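Local coordinates for protein dihydrodipicolinate synthase (PDB 3E96) that belongs to the DapA family of lyases and probably acts as a 4-hydroxy-tetrahydrodipicolinate synthase, an enzyme of lysine biosynthesis, at residues 199-204 with 240-245. Residues are numbered along the deposited sequence; the frame is centred on the assembly and turned at random.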
# COMPACT_ATOMS: atom_id res chain seq x y z
N TRP B 199 12.98 -18.52 4.77
CA TRP B 199 12.11 -19.41 4.02
C TRP B 199 12.74 -20.12 2.82
O TRP B 199 12.18 -21.09 2.31
CB TRP B 199 10.87 -18.64 3.57
CG TRP B 199 10.02 -18.21 4.72
CD1 TRP B 199 10.11 -17.05 5.43
CD2 TRP B 199 8.99 -18.98 5.34
NE1 TRP B 199 9.20 -17.06 6.47
CE2 TRP B 199 8.50 -18.23 6.43
CE3 TRP B 199 8.43 -20.25 5.09
CZ2 TRP B 199 7.48 -18.70 7.27
CZ3 TRP B 199 7.41 -20.71 5.92
CH2 TRP B 199 6.95 -19.94 6.99
N ALA B 200 13.89 -19.63 2.37
CA ALA B 200 14.56 -20.20 1.21
C ALA B 200 14.76 -21.72 1.19
O ALA B 200 14.52 -22.36 0.18
CB ALA B 200 15.92 -19.50 1.00
N PRO B 201 15.21 -22.32 2.31
CA PRO B 201 15.39 -23.78 2.29
C PRO B 201 14.11 -24.55 1.99
O PRO B 201 14.12 -25.53 1.25
CB PRO B 201 15.94 -24.08 3.69
CG PRO B 201 16.66 -22.80 4.06
CD PRO B 201 15.70 -21.74 3.58
N PHE B 202 13.01 -24.10 2.58
CA PHE B 202 11.72 -24.75 2.39
C PHE B 202 11.19 -24.54 0.97
O PHE B 202 10.70 -25.48 0.34
CB PHE B 202 10.74 -24.19 3.42
CG PHE B 202 11.25 -24.29 4.84
CD1 PHE B 202 11.20 -25.50 5.53
CD2 PHE B 202 11.83 -23.19 5.46
CE1 PHE B 202 11.72 -25.61 6.82
CE2 PHE B 202 12.36 -23.28 6.75
CZ PHE B 202 12.31 -24.50 7.43
N PHE B 203 11.30 -23.32 0.46
CA PHE B 203 10.87 -23.04 -0.90
C PHE B 203 11.74 -23.81 -1.89
O PHE B 203 11.24 -24.33 -2.89
CB PHE B 203 10.99 -21.54 -1.22
CG PHE B 203 9.81 -20.72 -0.80
CD1 PHE B 203 9.46 -20.62 0.54
CD2 PHE B 203 9.07 -20.02 -1.76
CE1 PHE B 203 8.37 -19.84 0.93
CE2 PHE B 203 7.98 -19.23 -1.38
CZ PHE B 203 7.63 -19.14 -0.03
N TRP B 204 13.03 -23.90 -1.61
CA TRP B 204 13.96 -24.60 -2.50
C TRP B 204 13.54 -26.05 -2.69
O TRP B 204 13.49 -26.55 -3.82
CB TRP B 204 15.39 -24.52 -1.96
CG TRP B 204 16.43 -24.87 -2.98
CD1 TRP B 204 16.86 -26.12 -3.33
CD2 TRP B 204 17.16 -23.95 -3.81
NE1 TRP B 204 17.80 -26.04 -4.33
CE2 TRP B 204 18.01 -24.72 -4.64
CE3 TRP B 204 17.17 -22.56 -3.93
CZ2 TRP B 204 18.86 -24.13 -5.59
CZ3 TRP B 204 18.02 -21.97 -4.87
CH2 TRP B 204 18.85 -22.76 -5.68
N ARG B 240 22.58 -25.58 8.95
CA ARG B 240 23.52 -24.88 9.81
C ARG B 240 23.47 -23.38 9.51
O ARG B 240 23.37 -22.56 10.42
CB ARG B 240 24.93 -25.41 9.59
CG ARG B 240 26.00 -24.74 10.46
CD ARG B 240 27.11 -24.18 9.60
NE ARG B 240 27.65 -25.19 8.68
CZ ARG B 240 28.27 -24.90 7.54
NH1 ARG B 240 28.42 -23.64 7.18
NH2 ARG B 240 28.72 -25.88 6.77
N ILE B 241 23.55 -23.04 8.23
CA ILE B 241 23.51 -21.65 7.80
C ILE B 241 22.14 -21.05 8.14
O ILE B 241 22.04 -19.91 8.60
CB ILE B 241 23.75 -21.53 6.28
CG1 ILE B 241 25.08 -22.20 5.92
CG2 ILE B 241 23.77 -20.07 5.86
CD1 ILE B 241 25.30 -22.36 4.42
N TRP B 242 21.09 -21.83 7.90
CA TRP B 242 19.73 -21.39 8.20
C TRP B 242 19.57 -21.01 9.67
O TRP B 242 19.12 -19.91 9.99
CB TRP B 242 18.74 -22.49 7.83
CG TRP B 242 17.31 -22.15 8.13
CD1 TRP B 242 16.51 -21.29 7.43
CD2 TRP B 242 16.52 -22.66 9.21
NE1 TRP B 242 15.26 -21.24 8.01
CE2 TRP B 242 15.24 -22.07 9.10
CE3 TRP B 242 16.77 -23.55 10.26
CZ2 TRP B 242 14.21 -22.35 10.01
CZ3 TRP B 242 15.74 -23.83 11.16
CH2 TRP B 242 14.48 -23.23 11.02
N GLU B 243 19.94 -21.91 10.58
CA GLU B 243 19.82 -21.64 12.01
C GLU B 243 20.61 -20.39 12.39
O GLU B 243 20.21 -19.64 13.28
CB GLU B 243 20.33 -22.82 12.84
CG GLU B 243 19.47 -24.06 12.77
CD GLU B 243 19.84 -25.07 13.84
OE1 GLU B 243 19.56 -24.80 15.03
OE2 GLU B 243 20.41 -26.11 13.50
N ASP B 244 21.73 -20.19 11.71
CA ASP B 244 22.61 -19.05 11.95
C ASP B 244 21.97 -17.72 11.56
O ASP B 244 22.17 -16.71 12.23
CB ASP B 244 23.91 -19.25 11.15
CG ASP B 244 24.96 -18.20 11.47
OD1 ASP B 244 25.38 -18.12 12.64
OD2 ASP B 244 25.38 -17.47 10.55
N ILE B 245 21.18 -17.73 10.49
CA ILE B 245 20.54 -16.51 9.99
C ILE B 245 19.13 -16.21 10.50
O ILE B 245 18.73 -15.04 10.57
CB ILE B 245 20.51 -16.52 8.44
CG1 ILE B 245 21.94 -16.62 7.89
CG2 ILE B 245 19.84 -15.26 7.91
CD1 ILE B 245 22.01 -16.87 6.40
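Pro201, in the first turn of helix 200-206, and Trp242, midway along helix 235-252, bring the two backbones nearest, their CA atoms 7.7 Å apart, a gap bridged by side chains rather than by main-chain bonds. The pair is a worked example of how one large aromatic side chain can bridge the gap between two helices. Trp242 extends its indole across the gap with CG anti to the backbone N (chi1 178°), and two neighbours on the other helix meet different parts of it. The pyrrolidine of Pro201 lies against the near end, where its CG approaches Trp242 CD1 at 3.7 Å. Farther out, the phenyl ring of Phe202 brings its edge to an indole face in an offset T-shaped stack, the planes at 81° and the centroid of the phenyl 5.5 Å from that of the five-membered ring. Phe202 CZ lies 3.9 Å from Trp242 CZ2 and is displaced toward the rim of the indole. The phenyl reaches this position because its CG sits beside the backbone N (chi1 -53°).

A hydrogen bond from Trp242 NE1 to the carbonyl O of Lys198, just ahead of the shorter helix, probably helps to fix the rotation of the indole. Trp239, one turn earlier on the long helix, meets both aromatic rings and extends the cluster. Were Trp242 replaced by an alanine, a gap would probably open beside Pro201 and Phe202, and the Lys198 carbonyl would be left without its indole donor. Away from the predicted catalytic residues, this mainly apolar bridge joins the helix following the seventh barrel strand, 190-193, to the helical region beyond the eighth, 210-213, an arrangement that fits the DapA architecture of a TIM barrel with a C-terminal helical extension.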